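Local coordinates for protein AgaA (Rhizobium radiobacter, PDB 6HLX) that binds the opine agropinic acid as the periplasmic substrate-binding protein of an ABC transporter, and so serves opine import into the bacterium, at residues Ala84-Ile89 and Ser106-Pro111; Lys248-Ser253 and Ala316-Gly321; Thr466-Phe471 and Ser476-Glu481. All coordinates share one frame; numbering follows the deposited sequence.

Interaction 1 of 3, residues Ala84-Ile89 and Ser106-Pro111; sequences ASLERI and SKIETP. With EDO (1,2-ethanediol), chain B; EDO (1,2-ethanediol), chain C.
Leu86 and Ile108 make the apolar part of this contact. CD1 of Ile108 reaches the helix and touches CB of Leu86 at 3.8 Å. CG1 of Ile108 is anti to the carbonyl carbon (chi1 -56°), and chi2 of 163° extends the chain, which carries CD1 away from the strand. The same methyl lies 4.1 Å from CG of Glu87, so it meets the aliphatic part of that side chain too. The CA atoms of Leu86 and Ile108 are 8.6 Å apart, and side chains alone span that distance.

The contact places helix 79-90 against strand 105-110, an outermost strand of the five-stranded antiparallel sheet. Leu118 of the neighbouring strand 115-120 touches both Leu86 and Ile108. A classic beta bulge sets Ser106 and Lys107 together opposite Thr119 of strand 115-120.

Two 1,2-ethanediol molecules, probably from the crystallisation liquor, take up polar atoms beside the contact. OE1 of Glu87 accepts a hydrogen bond of 2.8 Å from O1 of the chain C molecule. That O1 is also 4.0 Å from CD1 of Ile108, so the diol sits beside the apolar contact. The chain B molecule belongs to the strand side: Thr110 N donates to its O1 at 3.1 Å, with a nearly straight N-H...O angle of 171°.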
loop_
_atom_site.group_PDB
_atom_site.type_symbol
_atom_site.label_atom_id
_atom_site.label_comp_id
_atom_site.label_asym_id
_atom_site.label_seq_id
_atom_site.Cartn_x
_atom_site.Cartn_y
_atom_site.Cartn_z
ATOM N N ALA A 84 19.141 9.129 10.982
ATOM C CA ALA A 84 19.748 8.434 9.831
ATOM C C ALA A 84 18.677 7.738 8.969
ATOM O O ALA A 84 18.751 7.779 7.730
ATOM C CB ALA A 84 20.780 7.413 10.318
ATOM N N SER A 85 17.662 7.129 9.626
ATOM C CA SER A 85 16.583 6.415 8.939
ATOM C C SER A 85 15.753 7.400 8.115
ATOM O O SER A 85 15.472 7.126 6.944
ATOM C CB SER A 85 15.721 5.652 9.934
ATOM O OG SER A 85 16.513 4.621 10.520
ATOM N N LEU A 86 15.399 8.559 8.714
ATOM C CA LEU A 86 14.639 9.599 8.017
ATOM C C LEU A 86 15.440 10.219 6.890
ATOM O O LEU A 86 14.895 10.439 5.811
ATOM C CB LEU A 86 14.131 10.670 8.996
ATOM C CG LEU A 86 13.088 10.194 10.022
ATOM C CD1 LEU A 86 12.747 11.308 11.009
ATOM C CD2 LEU A 86 11.812 9.657 9.345
ATOM N N GLU A 87 16.742 10.469 7.110
ATOM C CA GLU A 87 17.602 11.033 6.058
ATOM C C GLU A 87 17.680 10.146 4.817
ATOM O O GLU A 87 17.742 10.671 3.695
ATOM C CB GLU A 87 18.973 11.379 6.601
ATOM C CG GLU A 87 18.924 12.711 7.324
ATOM C CD GLU A 87 20.213 13.131 7.997
ATOM O OE1 GLU A 87 20.313 14.323 8.366
ATOM O OE2 GLU A 87 21.116 12.280 8.165
ATOM N N ARG A 88 17.614 8.811 5.004
ATOM C CA ARG A 88 17.614 7.871 3.866
ATOM C C ARG A 88 16.330 8.019 3.043
ATOM O O ARG A 88 16.359 7.925 1.812
ATOM C CB ARG A 88 17.803 6.424 4.357
ATOM C CG ARG A 88 18.037 5.469 3.214
ATOM C CD ARG A 88 18.779 4.205 3.570
ATOM N NE ARG A 88 18.940 3.445 2.339
ATOM C CZ ARG A 88 18.274 2.337 2.037
ATOM N NH1 ARG A 88 17.461 1.774 2.930
ATOM N NH2 ARG A 88 18.441 1.761 0.853
ATOM N N ILE A 89 15.208 8.278 3.711
ATOM C CA ILE A 89 13.927 8.473 3.017
ATOM C C ILE A 89 13.960 9.783 2.222
ATOM O O ILE A 89 13.513 9.845 1.069
ATOM C CB ILE A 89 12.750 8.470 4.029
ATOM C CG1 ILE A 89 12.646 7.071 4.721
ATOM C CG2 ILE A 89 11.420 8.849 3.301
ATOM C CD1 ILE A 89 11.769 7.067 6.058
ATOM N N SER A 106 12.187 19.527 7.008
ATOM C CA SER A 106 13.318 20.383 6.625
ATOM C C SER A 106 14.451 20.397 7.644
ATOM O O SER A 106 15.574 20.770 7.303
ATOM C CB SER A 106 12.857 21.806 6.292
ATOM O OG SER A 106 12.126 22.384 7.360
ATOM N N LYS A 107 14.162 20.042 8.896
ATOM C CA LYS A 107 15.177 20.013 9.950
ATOM C C LYS A 107 14.911 18.836 10.873
ATOM O O LYS A 107 13.751 18.586 11.217
ATOM C CB LYS A 107 15.131 21.342 10.735
ATOM C CG LYS A 107 16.228 21.488 11.791
ATOM C CD LYS A 107 16.418 22.941 12.219
ATOM C CE LYS A 107 15.419 23.384 13.260
ATOM N NZ LYS A 107 15.710 24.755 13.764
ATOM N N ILE A 108 15.973 18.096 11.248
ATOM C CA ILE A 108 15.864 16.987 12.192
ATOM C C ILE A 108 16.880 17.278 13.294
ATOM O O ILE A 108 18.089 17.314 13.031
ATOM C CB ILE A 108 16.119 15.589 11.564
ATOM C CG1 ILE A 108 15.185 15.315 10.357
ATOM C CG2 ILE A 108 15.962 14.493 12.658
ATOM C CD1 ILE A 108 15.643 14.130 9.409
ATOM N N GLU A 109 16.392 17.477 14.514
ATOM C CA GLU A 109 17.266 17.783 15.655
ATOM C C GLU A 109 17.268 16.610 16.616
ATOM O O GLU A 109 16.252 15.916 16.763
ATOM C CB GLU A 109 16.812 19.050 16.368
ATOM C CG GLU A 109 16.910 20.298 15.512
ATOM C CD GLU A 109 16.342 21.516 16.204
ATOM O OE1 GLU A 109 15.097 21.608 16.323
ATOM O OE2 GLU A 109 17.145 22.376 16.635
ATOM N N THR A 110 18.418 16.368 17.252
ATOM C CA THR A 110 18.588 15.271 18.220
ATOM C C THR A 110 19.194 15.895 19.506
ATOM O O THR A 110 20.387 15.702 19.744
ATOM C CB THR A 110 19.457 14.147 17.581
ATOM O OG1 THR A 110 20.710 14.725 17.212
ATOM C CG2 THR A 110 18.805 13.533 16.325
ATOM N N PRO A 111 18.407 16.670 20.311
ATOM C CA PRO A 111 18.985 17.351 21.506
ATOM C C PRO A 111 19.570 16.421 22.555
ATOM O O PRO A 111 20.476 16.804 23.298
ATOM C CB PRO A 111 17.828 18.192 22.060
ATOM C CG PRO A 111 16.598 17.575 21.506
ATOM C CD PRO A 111 16.970 16.983 20.160
HETATM C C1 EDO B . 20.738 18.755 17.926
HETATM O O1 EDO B . 20.664 18.439 16.549
HETATM C C2 EDO B . 20.002 20.086 18.197
HETATM O O2 EDO B . 19.527 20.100 19.538
HETATM C C1 EDO C . 17.680 16.956 7.112
HETATM O O1 EDO C . 18.535 16.533 8.168
HETATM C C2 EDO C . 18.047 16.194 5.810
HETATM O O2 EDO C . 17.166 16.578 4.762
#

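Interaction 2 of 3, residues Lys248-Ser253 and Ala316-Gly321; sequences KFEPFS and AGYPNG
A 3-10 turn at residues 250-253, just before helix 255-264, meets the loop that follows helix 306-315. That helix ends in a Schellman motif, with Gly317 at positive phi, and a type I beta turn from Tyr318 to Gly321 then leads into strand 322-327. The contact therefore joins two connections beside the six-stranded mixed sheet, to which strands 240-245 and 322-327 both belong.

Tyr318 carries one side of it. Its CG is anti to the carbonyl carbon (chi1 -55°), and the ring extends from the loop to Pro251 with its hydroxyl end foremost. The side chains of Pro251 and Tyr318 cross at about a right angle. CG of Pro251 lies 3.8 Å from CZ of Tyr318 and approaches the ring obliquely. Phe322 meets Tyr318 edge-to-face and also touches Pro251, so it adds to the same apolar cluster.

Within the turn, Pro251 also covers Phe249: its CD sits 3.5 Å above one face of that ring, offset toward the rim. Ser253 ties the turn together. Its OG donates to the carbonyl O of Glu250 at 2.7 Å, in the carbonyl plane, and its backbone N donates to the same oxygen. Two bonds thus grip that carbonyl.

Glu250 adds a contact at the margin through its aliphatic CG, 4.0 Å from OH of Tyr318, while CA of Pro251 comes to 3.5 Å from that same OH.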
loop_
_atom_site.group_PDB
_atom_site.type_symbol
_atom_site.label_atom_id
_atom_site.label_comp_id
_atom_site.label_asym_id
_atom_site.label_seq_id
_atom_site.Cartn_x
_atom_site.Cartn_y
_atom_site.Cartn_z
ATOM N N LYS A 248 3.281 10.994 -20.010
ATOM C CA LYS A 248 4.237 11.262 -21.112
ATOM C C LYS A 248 3.814 10.501 -22.378
ATOM O O LYS A 248 4.286 10.820 -23.477
ATOM C CB LYS A 248 5.694 10.973 -20.723
ATOM C CG LYS A 248 6.278 12.084 -19.868
ATOM C CD LYS A 248 7.774 11.947 -19.648
ATOM C CE LYS A 248 8.347 13.236 -19.101
ATOM N NZ LYS A 248 9.788 13.103 -18.758
ATOM N N PHE A 249 2.873 9.536 -22.237
ATOM C CA PHE A 249 2.299 8.837 -23.394
ATOM C C PHE A 249 1.241 9.820 -23.877
ATOM O O PHE A 249 0.250 10.061 -23.177
ATOM C CB PHE A 249 1.707 7.465 -23.005
ATOM C CG PHE A 249 1.131 6.692 -24.173
ATOM C CD1 PHE A 249 1.963 6.109 -25.125
ATOM C CD2 PHE A 249 -0.242 6.532 -24.312
ATOM C CE1 PHE A 249 1.425 5.391 -26.202
ATOM C CE2 PHE A 249 -0.780 5.814 -25.386
ATOM C CZ PHE A 249 0.055 5.250 -26.325
ATOM N N GLU A 250 1.503 10.473 -25.026
ATOM C CA GLU A 250 0.697 11.584 -25.537
ATOM C C GLU A 250 -0.849 11.424 -25.358
ATOM O O GLU A 250 -1.417 12.315 -24.728
ATOM C CB GLU A 250 1.063 11.943 -26.981
ATOM C CG GLU A 250 0.434 13.260 -27.415
ATOM C CD GLU A 250 1.131 14.041 -28.515
ATOM O OE1 GLU A 250 2.099 13.520 -29.115
ATOM O OE2 GLU A 250 0.701 15.188 -28.774
ATOM N N PRO A 251 -1.545 10.350 -25.808
ATOM C CA PRO A 251 -3.005 10.274 -25.561
ATOM C C PRO A 251 -3.398 10.410 -24.076
ATOM O O PRO A 251 -4.403 11.045 -23.753
ATOM C CB PRO A 251 -3.372 8.879 -26.104
ATOM C CG PRO A 251 -2.359 8.625 -27.166
ATOM C CD PRO A 251 -1.088 9.196 -26.616
ATOM N N PHE A 252 -2.561 9.879 -23.170
ATOM C CA PHE A 252 -2.833 9.905 -21.721
ATOM C C PHE A 252 -2.519 11.234 -21.042
ATOM O O PHE A 252 -2.677 11.341 -19.832
ATOM C CB PHE A 252 -2.102 8.746 -21.024
ATOM C CG PHE A 252 -2.600 7.383 -21.429
ATOM C CD1 PHE A 252 -3.879 7.214 -21.954
ATOM C CD2 PHE A 252 -1.824 6.254 -21.207
ATOM C CE1 PHE A 252 -4.333 5.951 -22.337
ATOM C CE2 PHE A 252 -2.292 4.990 -21.556
ATOM C CZ PHE A 252 -3.546 4.844 -22.103
ATOM N N SER A 253 -2.033 12.228 -21.798
ATOM C CA SER A 253 -1.799 13.562 -21.246
ATOM C C SER A 253 -3.116 14.337 -21.320
ATOM O O SER A 253 -3.192 15.459 -20.820
ATOM C CB SER A 253 -0.743 14.300 -22.064
ATOM O OG SER A 253 -1.224 14.651 -23.350
ATOM N N ALA A 316 -10.759 14.541 -28.641
ATOM C CA ALA A 316 -9.362 14.583 -28.210
ATOM C C ALA A 316 -8.358 14.474 -29.379
ATOM O O ALA A 316 -7.163 14.683 -29.173
ATOM C CB ALA A 316 -9.103 13.468 -27.200
ATOM N N GLY A 317 -8.842 14.148 -30.575
ATOM C CA GLY A 317 -8.006 14.018 -31.764
ATOM C C GLY A 317 -7.675 12.594 -32.172
ATOM O O GLY A 317 -6.762 12.390 -32.980
ATOM N N TYR A 318 -8.447 11.601 -31.657
ATOM C CA TYR A 318 -8.287 10.163 -31.946
ATOM C C TYR A 318 -9.566 9.561 -32.564
ATOM O O TYR A 318 -10.200 8.712 -31.933
ATOM C CB TYR A 318 -7.817 9.384 -30.682
ATOM C CG TYR A 318 -6.552 9.973 -30.105
ATOM C CD1 TYR A 318 -5.313 9.704 -30.675
ATOM C CD2 TYR A 318 -6.601 10.876 -29.046
ATOM C CE1 TYR A 318 -4.153 10.315 -30.209
ATOM C CE2 TYR A 318 -5.446 11.497 -28.571
ATOM C CZ TYR A 318 -4.225 11.211 -29.156
ATOM O OH TYR A 318 -3.078 11.798 -28.685
ATOM N N PRO A 319 -9.965 9.958 -33.804
ATOM C CA PRO A 319 -11.212 9.412 -34.382
ATOM C C PRO A 319 -11.141 7.924 -34.722
ATOM O O PRO A 319 -12.178 7.275 -34.872
ATOM C CB PRO A 319 -11.428 10.274 -35.631
ATOM C CG PRO A 319 -10.066 10.710 -36.023
ATOM C CD PRO A 319 -9.338 10.933 -34.723
ATOM N N ASN A 320 -9.911 7.392 -34.821
ATOM C CA ASN A 320 -9.637 5.991 -35.133
ATOM C C ASN A 320 -8.955 5.280 -33.972
ATOM O O ASN A 320 -8.459 4.174 -34.156
ATOM C CB ASN A 320 -8.777 5.901 -36.399
ATOM C CG ASN A 320 -9.411 6.588 -37.585
ATOM O OD1 ASN A 320 -8.817 7.474 -38.211
ATOM N ND2 ASN A 320 -10.642 6.208 -37.898
ATOM N N GLY A 321 -8.943 5.909 -32.795
ATOM C CA GLY A 321 -8.311 5.352 -31.604
ATOM C C GLY A 321 -6.801 5.385 -31.702
ATOM O O GLY A 321 -6.239 6.248 -32.388
#

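Interaction 3 of 3, residues Thr466-Phe471 and Ser476-Glu481; sequences TNMPGF and SGLSIE
Thr466 meets Ser479 through both backbone and side chain. Its N donates to OG of Ser479 at 2.9 Å, and the N-H...O angle of 176° is almost straight. Ser479 OG sits between its own backbone N and carbonyl carbon (chi1 77°). From there it also donates to the carbonyl O of Ser476 at 2.8 Å, nearly in line with that C=O. The hydroxyl thus accepts from one segment and donates within the other. CB of Thr466 packs on CB of Ser479 at 3.9 Å, and the carbonyl O of Thr466 lies against CB of Ser476 at 3.3 Å.

Asn467 starts away from residues 476-481, but its amide end returns to within 3.5 Å of Ser476, measured from OD1 to OG. The polar partners of this amide lie outside both segments. OD1 is hydrogen-bonded to OG1 of Thr473, and ND2 to the carbonyl oxygens of Gln454 and Leu234.

Both segments belong to the loop between strands 462-463 and 484-485, and the contact folds its irregular part back on a 3-10 segment. Ser476 O accepts from both N and OG of Ser479, which pins one turn of that 3-10 segment. The side chain of Asn467 is about 11 Å from the bound agropinic acid.

At Met468 the backbone N donates to OG of Ser476 at 2.9 Å, with an angle of 160°. Ser476 OG is also hydrogen-bonded to the carbonyl O of Thr473. The Met468 side chain bends at its end, where CE meets CD1 of Leu478 at 4.2 Å. The Met468 and Leu478 side chains cross at about a right angle, and Leu30 of helix 23-32 touches Leu478.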
loop_
_atom_site.group_PDB
_atom_site.type_symbol
_atom_site.label_atom_id
_atom_site.label_comp_id
_atom_site.label_asym_id
_atom_site.label_seq_id
_atom_site.Cartn_x
_atom_site.Cartn_y
_atom_site.Cartn_z
ATOM N N THR A 466 -5.368 -10.209 12.660
ATOM C CA THR A 466 -6.411 -9.262 12.284
ATOM C C THR A 466 -6.214 -8.770 10.866
ATOM O O THR A 466 -5.138 -8.269 10.524
ATOM C CB THR A 466 -6.388 -8.035 13.238
ATOM O OG1 THR A 466 -6.552 -8.482 14.580
ATOM C CG2 THR A 466 -7.510 -7.020 12.928
ATOM N N ASN A 467 -7.277 -8.867 10.071
ATOM C CA ASN A 467 -7.299 -8.274 8.721
ATOM C C ASN A 467 -7.692 -6.808 9.039
ATOM O O ASN A 467 -8.856 -6.524 9.373
ATOM C CB ASN A 467 -8.352 -8.955 7.837
ATOM C CG ASN A 467 -8.273 -8.457 6.405
ATOM O OD1 ASN A 467 -7.606 -7.457 6.114
ATOM N ND2 ASN A 467 -8.940 -9.152 5.497
ATOM N N MET A 468 -6.692 -5.915 9.071
ATOM C CA MET A 468 -6.849 -4.543 9.569
ATOM C C MET A 468 -7.818 -3.711 8.715
ATOM O O MET A 468 -8.033 -4.013 7.536
ATOM C CB MET A 468 -5.496 -3.878 9.823
ATOM C CG MET A 468 -4.855 -4.466 11.123
ATOM S SD MET A 468 -3.110 -4.042 11.361
ATOM C CE MET A 468 -3.173 -2.247 11.320
ATOM N N PRO A 469 -8.539 -2.781 9.368
ATOM C CA PRO A 469 -9.727 -2.199 8.726
ATOM C C PRO A 469 -9.501 -1.274 7.535
ATOM O O PRO A 469 -8.564 -0.482 7.535
ATOM C CB PRO A 469 -10.450 -1.478 9.869
ATOM C CG PRO A 469 -9.410 -1.225 10.897
ATOM C CD PRO A 469 -8.480 -2.420 10.804
ATOM N N GLY A 470 -10.409 -1.384 6.557
ATOM C CA GLY A 470 -10.452 -0.535 5.366
ATOM C C GLY A 470 -9.110 -0.453 4.671
ATOM O O GLY A 470 -8.525 -1.486 4.352
ATOM N N PHE A 471 -8.567 0.778 4.535
ATOM C CA PHE A 471 -7.274 1.016 3.871
ATOM C C PHE A 471 -6.063 0.411 4.586
ATOM O O PHE A 471 -4.958 0.438 4.029
ATOM C CB PHE A 471 -7.059 2.538 3.694
ATOM C CG PHE A 471 -7.766 3.199 2.539
ATOM C CD1 PHE A 471 -8.419 2.440 1.563
ATOM C CD2 PHE A 471 -7.796 4.590 2.426
ATOM C CE1 PHE A 471 -9.037 3.066 0.463
ATOM C CE2 PHE A 471 -8.427 5.210 1.337
ATOM C CZ PHE A 471 -9.028 4.445 0.358
ATOM N N SER A 476 -1.777 -5.553 7.664
ATOM C CA SER A 476 -2.253 -6.602 8.587
ATOM C C SER A 476 -1.139 -7.443 9.209
ATOM O O SER A 476 -1.330 -7.988 10.313
ATOM C CB SER A 476 -3.279 -7.511 7.916
ATOM O OG SER A 476 -4.436 -6.785 7.530
ATOM N N GLY A 477 0.021 -7.516 8.526
ATOM C CA GLY A 477 1.182 -8.231 9.069
ATOM C C GLY A 477 1.621 -7.706 10.433
ATOM O O GLY A 477 2.221 -8.450 11.221
ATOM N N LEU A 478 1.267 -6.438 10.767
ATOM C CA LEU A 478 1.547 -5.909 12.116
ATOM C C LEU A 478 0.895 -6.774 13.207
ATOM O O LEU A 478 1.457 -6.929 14.300
ATOM C CB LEU A 478 0.964 -4.497 12.254
ATOM C CG LEU A 478 1.814 -3.369 11.690
ATOM C CD1 LEU A 478 0.975 -2.074 11.521
ATOM C CD2 LEU A 478 3.012 -3.098 12.613
ATOM N N SER A 479 -0.303 -7.321 12.924
ATOM C CA SER A 479 -1.058 -8.086 13.916
ATOM C C SER A 479 -0.409 -9.451 14.273
ATOM O O SER A 479 -0.890 -10.129 15.187
ATOM C CB SER A 479 -2.512 -8.251 13.475
ATOM O OG SER A 479 -2.637 -9.249 12.473
ATOM N N ILE A 480 0.682 -9.850 13.561
ATOM C CA ILE A 480 1.358 -11.127 13.884
ATOM C C ILE A 480 1.886 -11.128 15.336
ATOM O O ILE A 480 2.061 -12.190 15.921
ATOM C CB ILE A 480 2.475 -11.461 12.846
ATOM C CG1 ILE A 480 2.867 -12.994 12.857
ATOM C CG2 ILE A 480 3.711 -10.555 12.998
ATOM C CD1 ILE A 480 1.794 -13.926 12.185
ATOM N N GLU A 481 2.137 -9.942 15.916
ATOM C CA GLU A 481 2.634 -9.896 17.298
ATOM C C GLU A 481 1.579 -10.340 18.322
ATOM O O GLU A 481 1.920 -10.578 19.478
ATOM C CB GLU A 481 3.171 -8.504 17.650
ATOM C CG GLU A 481 2.110 -7.415 17.756
ATOM C CD GLU A 481 2.649 -6.082 18.248
ATOM O OE1 GLU A 481 3.852 -6.018 18.574
ATOM O OE2 GLU A 481 1.871 -5.108 18.321
#

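How the interactions relate
The three contacts follow one another along the chain, each closing before the next opens. Interaction 1 involves the five-stranded antiparallel sheet, and interaction 2 flanks the six-stranded mixed sheet. Their centres are about 44 Å apart. Interaction 3 lies nearest the middle of the protein, about 13 Å from the centre of the chain, against about 24 and 30 Å for the other two. Its centre is about 28 Å from that of interaction 1 and about 41 Å from that of interaction 2, across the chain's centre. No two contacts touch. They sit in separate parts of the solute-binding fold, away from the annotated sites; the segments of interactions 1 and 2 all fall in the family 5 range, 44-399.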